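Local coordinates for cytosine-specific methyltransferase (Escherichia coli O157:H7 EDL933, PDB 3G7U), which probably transfers a methyl group from S-adenosyl-L-methionine to carbon 5 of cytosine in DNA, at residues I37-I42 / F344-N349; T320-A325 / F330-R335. All blocks are in the same frame, centred on the assembly; numbering follows the deposited sequence.

How the contacts relate
Both contacts are buried, and their centres lie about 11 Å apart. Contact 1 is a remote tie between helix 34-43, near the start of the chain, and helix 340-348, near its end. Contact 2 is local, folding the loop after helix 321-328 back against that same helix. The chemistry differs with the elements joined: helix to helix by one side-chain bond, helix to its own following loop by an arginine, backbone carbonyls and a water. Each element of contact 1 also touches contact 2: helix 34-43 at Arg335, with Thr39 CG2 lying 3.3 Å from Arg335 O, and helix 340-348 at Pro321, on which the ring of Phe344 packs.

Contact 1. Residues I37-I42 / F344-N349; sequences INTHAI and FRQIGN
Gln346 reaches across from helix 340-348 to Thr39 on helix 34-43, part of the Rossmann-like methyltransferase fold; the end of helix 340-348 and the residue after it, Gln-Ile-Gly-Asn, match the start of motif X of C5-cytosine methyltransferases. The backbones stay well apart, 8.7 Å between Thr39 CA and Gln346 CA, and the two side chains span the interval by coming from opposite directions. Gln346 provides most of the reach: CG sits beside its own backbone N, and beyond it the chain is extended (chi2 178°), which carries the amide clear of its helix. NE2 then donates to Thr39 OG1 at 2.9 Å. The N-H...O angle is 146°, a noticeable bend, and the hydroxyl oxygen lies 23° out of the amide plane. At Thr39 the rotation about CA-CB puts OG1 anti to the carbonyl carbon and leaves CG2 on the other branch, anti to the backbone N. There OG1 is also hydrogen-bonded to His35 O one turn earlier, so threonine suits the site: its hydroxyl can give its proton to the helix carbonyl while accepting from the glutamine. The far side of the amide is held too, OE1 accepting from His337 N. With NE2 giving and OE1 receiving, the orientation of the amide is fixed in a buried setting where both polar ends need partners, and the neighbouring Val12 packs on Gln346. The threonine methyl only skirts the amide oxygen, Thr39 CG2 lying 4.0 Å from Gln346 OE1, whereas Thr39 CB comes to 3.5 Å of Gln346 NE2.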
# COMPACT_ATOMS: atom_id res chain seq x y z
N ILE A 37 -11.96 -3.22 -3.86
CA ILE A 37 -12.78 -2.39 -2.98
C ILE A 37 -13.53 -3.18 -1.91
O ILE A 37 -13.75 -2.67 -0.80
CB ILE A 37 -13.78 -1.47 -3.75
CG1 ILE A 37 -14.15 -0.26 -2.87
CG2 ILE A 37 -15.02 -2.26 -4.24
CD1 ILE A 37 -15.03 0.72 -3.57
N ASN A 38 -13.91 -4.43 -2.19
CA ASN A 38 -14.49 -5.25 -1.15
C ASN A 38 -13.46 -5.47 -0.06
O ASN A 38 -13.79 -5.44 1.12
CB ASN A 38 -14.96 -6.60 -1.73
CG ASN A 38 -16.25 -6.46 -2.50
OD1 ASN A 38 -16.92 -5.42 -2.42
ND2 ASN A 38 -16.61 -7.49 -3.25
N THR A 39 -12.23 -5.70 -0.45
CA THR A 39 -11.19 -5.87 0.59
C THR A 39 -10.94 -4.59 1.40
O THR A 39 -10.73 -4.63 2.63
CB THR A 39 -9.89 -6.45 0.02
OG1 THR A 39 -10.18 -7.77 -0.46
CG2 THR A 39 -8.80 -6.50 1.10
N HIS A 40 -11.01 -3.44 0.72
CA HIS A 40 -10.86 -2.18 1.40
C HIS A 40 -11.97 -2.08 2.45
O HIS A 40 -11.70 -1.75 3.63
CB HIS A 40 -10.91 -1.01 0.41
CG HIS A 40 -10.41 0.27 0.98
ND1 HIS A 40 -11.16 1.01 1.89
CD2 HIS A 40 -9.28 0.98 0.75
CE1 HIS A 40 -10.48 2.09 2.22
NE2 HIS A 40 -9.35 2.11 1.53
N ALA A 41 -13.21 -2.44 2.07
CA ALA A 41 -14.34 -2.33 3.02
C ALA A 41 -14.23 -3.26 4.20
O ALA A 41 -14.69 -2.95 5.29
CB ALA A 41 -15.68 -2.54 2.33
N ILE A 42 -13.61 -4.42 3.99
CA ILE A 42 -13.39 -5.36 5.11
C ILE A 42 -12.46 -4.76 6.16
O ILE A 42 -12.67 -4.91 7.37
CB ILE A 42 -12.79 -6.71 4.61
CG1 ILE A 42 -13.83 -7.56 3.85
CG2 ILE A 42 -12.29 -7.56 5.79
CD1 ILE A 42 -15.11 -7.85 4.64
N PHE A 344 -2.21 -11.82 -3.83
CA PHE A 344 -0.88 -11.41 -4.31
C PHE A 344 -0.95 -10.17 -5.17
O PHE A 344 -0.07 -9.29 -5.08
CB PHE A 344 -0.21 -12.54 -5.09
CG PHE A 344 0.49 -13.54 -4.22
CD1 PHE A 344 0.00 -14.84 -4.11
CD2 PHE A 344 1.62 -13.20 -3.51
CE1 PHE A 344 0.63 -15.77 -3.32
CE2 PHE A 344 2.25 -14.13 -2.70
CZ PHE A 344 1.75 -15.41 -2.61
N ARG A 345 -1.95 -10.10 -6.04
CA ARG A 345 -2.23 -8.87 -6.79
C ARG A 345 -2.56 -7.71 -5.85
O ARG A 345 -1.99 -6.63 -6.02
CB ARG A 345 -3.34 -9.08 -7.83
CG ARG A 345 -2.85 -9.84 -9.04
CD ARG A 345 -4.02 -10.53 -9.79
NE ARG A 345 -4.97 -9.57 -10.35
CZ ARG A 345 -4.86 -9.02 -11.56
NH1 ARG A 345 -3.83 -9.33 -12.35
NH2 ARG A 345 -5.78 -8.15 -11.98
N GLN A 346 -3.44 -7.90 -4.86
CA GLN A 346 -3.77 -6.81 -3.92
C GLN A 346 -2.54 -6.26 -3.19
O GLN A 346 -2.38 -5.04 -3.03
CB GLN A 346 -4.80 -7.27 -2.89
CG GLN A 346 -6.17 -7.62 -3.54
CD GLN A 346 -7.19 -8.12 -2.56
OE1 GLN A 346 -6.87 -8.72 -1.56
NE2 GLN A 346 -8.44 -7.86 -2.83
N ILE A 347 -1.70 -7.17 -2.73
CA ILE A 347 -0.45 -6.82 -2.06
C ILE A 347 0.54 -6.08 -2.98
O ILE A 347 1.02 -4.99 -2.64
CB ILE A 347 0.19 -8.09 -1.42
CG1 ILE A 347 -0.74 -8.57 -0.32
CG2 ILE A 347 1.54 -7.73 -0.75
CD1 ILE A 347 -0.52 -10.06 0.07
N GLY A 348 0.85 -6.67 -4.14
CA GLY A 348 1.75 -6.09 -5.13
C GLY A 348 1.36 -4.70 -5.62
O GLY A 348 2.22 -3.85 -5.81
N ASN A 349 0.06 -4.48 -5.80
CA ASN A 349 -0.51 -3.18 -6.21
C ASN A 349 -0.56 -2.08 -5.14
O ASN A 349 -1.09 -0.98 -5.39
CB ASN A 349 -1.95 -3.39 -6.70
CG ASN A 349 -2.01 -4.06 -8.07
OD1 ASN A 349 -1.04 -4.03 -8.82
ND2 ASN A 349 -3.16 -4.66 -8.39

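Contact 2. Residues T320-A325 / F330-R335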
# COMPACT_ATOMS: atom_id res chain seq x y z
N THR A 320 3.99 -17.38 0.84
CA THR A 320 2.56 -17.36 1.01
C THR A 320 2.07 -15.92 0.90
O THR A 320 2.86 -14.97 0.98
CB THR A 320 2.15 -17.86 2.40
OG1 THR A 320 2.66 -16.96 3.37
CG2 THR A 320 2.72 -19.24 2.68
N PRO A 321 0.77 -15.75 0.66
CA PRO A 321 0.26 -14.36 0.69
C PRO A 321 0.59 -13.62 1.99
O PRO A 321 0.89 -12.42 1.97
CB PRO A 321 -1.26 -14.56 0.57
CG PRO A 321 -1.42 -15.80 -0.20
CD PRO A 321 -0.26 -16.72 0.24
N ARG A 322 0.51 -14.31 3.13
CA ARG A 322 0.79 -13.60 4.37
C ARG A 322 2.26 -13.19 4.45
O ARG A 322 2.58 -12.11 4.93
CB ARG A 322 0.39 -14.42 5.61
CG ARG A 322 0.70 -13.77 6.99
CD ARG A 322 0.08 -12.38 7.20
NE ARG A 322 -1.37 -12.41 7.18
CZ ARG A 322 -2.14 -11.34 7.04
NH1 ARG A 322 -1.59 -10.12 6.96
NH2 ARG A 322 -3.47 -11.47 7.03
N GLU A 323 3.15 -14.03 3.92
CA GLU A 323 4.57 -13.67 3.87
C GLU A 323 4.82 -12.46 2.98
O GLU A 323 5.57 -11.56 3.36
CB GLU A 323 5.41 -14.87 3.41
CG GLU A 323 5.48 -15.95 4.52
CD GLU A 323 6.00 -17.33 4.06
OE1 GLU A 323 6.10 -17.59 2.84
OE2 GLU A 323 6.28 -18.18 4.95
N ALA A 324 4.18 -12.44 1.81
CA ALA A 324 4.25 -11.28 0.94
C ALA A 324 3.71 -10.01 1.62
O ALA A 324 4.31 -8.92 1.46
CB ALA A 324 3.49 -11.55 -0.35
N ALA A 325 2.61 -10.15 2.34
CA ALA A 325 1.98 -9.02 3.08
C ALA A 325 2.96 -8.48 4.08
O ALA A 325 3.13 -7.26 4.21
CB ALA A 325 0.72 -9.46 3.80
N PHE A 330 2.47 -4.70 5.47
CA PHE A 330 1.12 -4.76 6.00
C PHE A 330 1.11 -5.45 7.37
O PHE A 330 1.89 -6.37 7.62
CB PHE A 330 0.18 -5.55 5.04
CG PHE A 330 -0.36 -4.73 3.89
CD1 PHE A 330 -1.56 -4.02 4.03
CD2 PHE A 330 0.30 -4.75 2.67
CE1 PHE A 330 -2.06 -3.29 2.95
CE2 PHE A 330 -0.18 -4.02 1.60
CZ PHE A 330 -1.37 -3.31 1.75
N PRO A 331 0.23 -5.02 8.27
CA PRO A 331 0.17 -5.72 9.55
C PRO A 331 -0.52 -7.07 9.45
O PRO A 331 -1.32 -7.30 8.53
CB PRO A 331 -0.69 -4.80 10.41
CG PRO A 331 -1.50 -3.99 9.45
CD PRO A 331 -0.75 -3.92 8.17
N ASP A 332 -0.23 -7.97 10.38
CA ASP A 332 -0.87 -9.29 10.38
C ASP A 332 -2.37 -9.30 10.51
O ASP A 332 -2.99 -10.27 10.11
CB ASP A 332 -0.30 -10.18 11.50
CG ASP A 332 0.99 -10.82 11.14
OD1 ASP A 332 1.43 -10.72 9.98
OD2 ASP A 332 1.58 -11.49 12.02
N TRP A 333 -2.94 -8.23 11.07
CA TRP A 333 -4.41 -8.13 11.23
C TRP A 333 -5.15 -7.63 9.98
O TRP A 333 -6.37 -7.65 9.94
CB TRP A 333 -4.76 -7.27 12.47
CG TRP A 333 -4.11 -5.90 12.53
CD1 TRP A 333 -2.99 -5.57 13.22
CD2 TRP A 333 -4.55 -4.68 11.87
NE1 TRP A 333 -2.72 -4.22 13.08
CE2 TRP A 333 -3.66 -3.65 12.26
CE3 TRP A 333 -5.64 -4.36 11.03
CZ2 TRP A 333 -3.77 -2.32 11.80
CZ3 TRP A 333 -5.77 -3.05 10.57
CH2 TRP A 333 -4.84 -2.04 10.96
N PHE A 334 -4.40 -7.23 8.95
CA PHE A 334 -5.00 -6.79 7.69
C PHE A 334 -5.45 -8.04 6.93
O PHE A 334 -4.71 -9.00 6.79
CB PHE A 334 -3.98 -5.96 6.89
CG PHE A 334 -4.60 -5.10 5.83
CD1 PHE A 334 -4.93 -3.76 6.11
CD2 PHE A 334 -4.90 -5.63 4.59
CE1 PHE A 334 -5.54 -2.95 5.14
CE2 PHE A 334 -5.51 -4.82 3.59
CZ PHE A 334 -5.82 -3.49 3.90
N ARG A 335 -6.68 -8.02 6.43
CA ARG A 335 -7.26 -9.22 5.84
C ARG A 335 -7.37 -9.07 4.34
O ARG A 335 -7.91 -8.07 3.86
CB ARG A 335 -8.65 -9.44 6.41
CG ARG A 335 -9.24 -10.81 6.05
CD ARG A 335 -10.57 -11.01 6.80
NE ARG A 335 -11.16 -12.30 6.46
CZ ARG A 335 -12.04 -12.94 7.23
NH1 ARG A 335 -12.40 -12.42 8.40
NH2 ARG A 335 -12.53 -14.13 6.84
O HOH W 1 1.21 -9.33 7.62
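Phe334 O is gripped by the guanidinium of Arg322, which lies across a loop that turns back on helix 321-328; this region matches motif IX of the C5-cytosine methyltransferases. Arg322 NH2 gives the main bond, 2.8 Å and nearly straight (166°), with Phe334 O in the guanidinium plane; Arg322 NH1 adds a weak one at 3.3 Å. The arginine gets there by bending at chi2 and chi3, which folds the long chain beside the type I turn 331-334. Asp332 O rests over one face of the group, 3.2 Å above its plane. A water extends the grip, accepting from Arg322 NH1 and donating to Phe330 O and, at 2.7 Å, to Asp332 OD1. Arg322 NE and Asp332 OD1 are near only as charges (4.3 Å), the oxygen well out of the guanidinium plane; OD2 pairs with Arg326 and Arg322 NE with Ser253 O.

Where the chain leaves the helix, Phe330 N donates to Ala325 O, and the small side chain of Ala325 lets its CB pack 4.1 Å from Phe330 CB. At the helix start Thr320 and Glu323 form a capping box: Glu323 N donates to Thr320 OG1 at 3.0 Å, and Thr320 N to Glu323 OE1 at 2.9 Å.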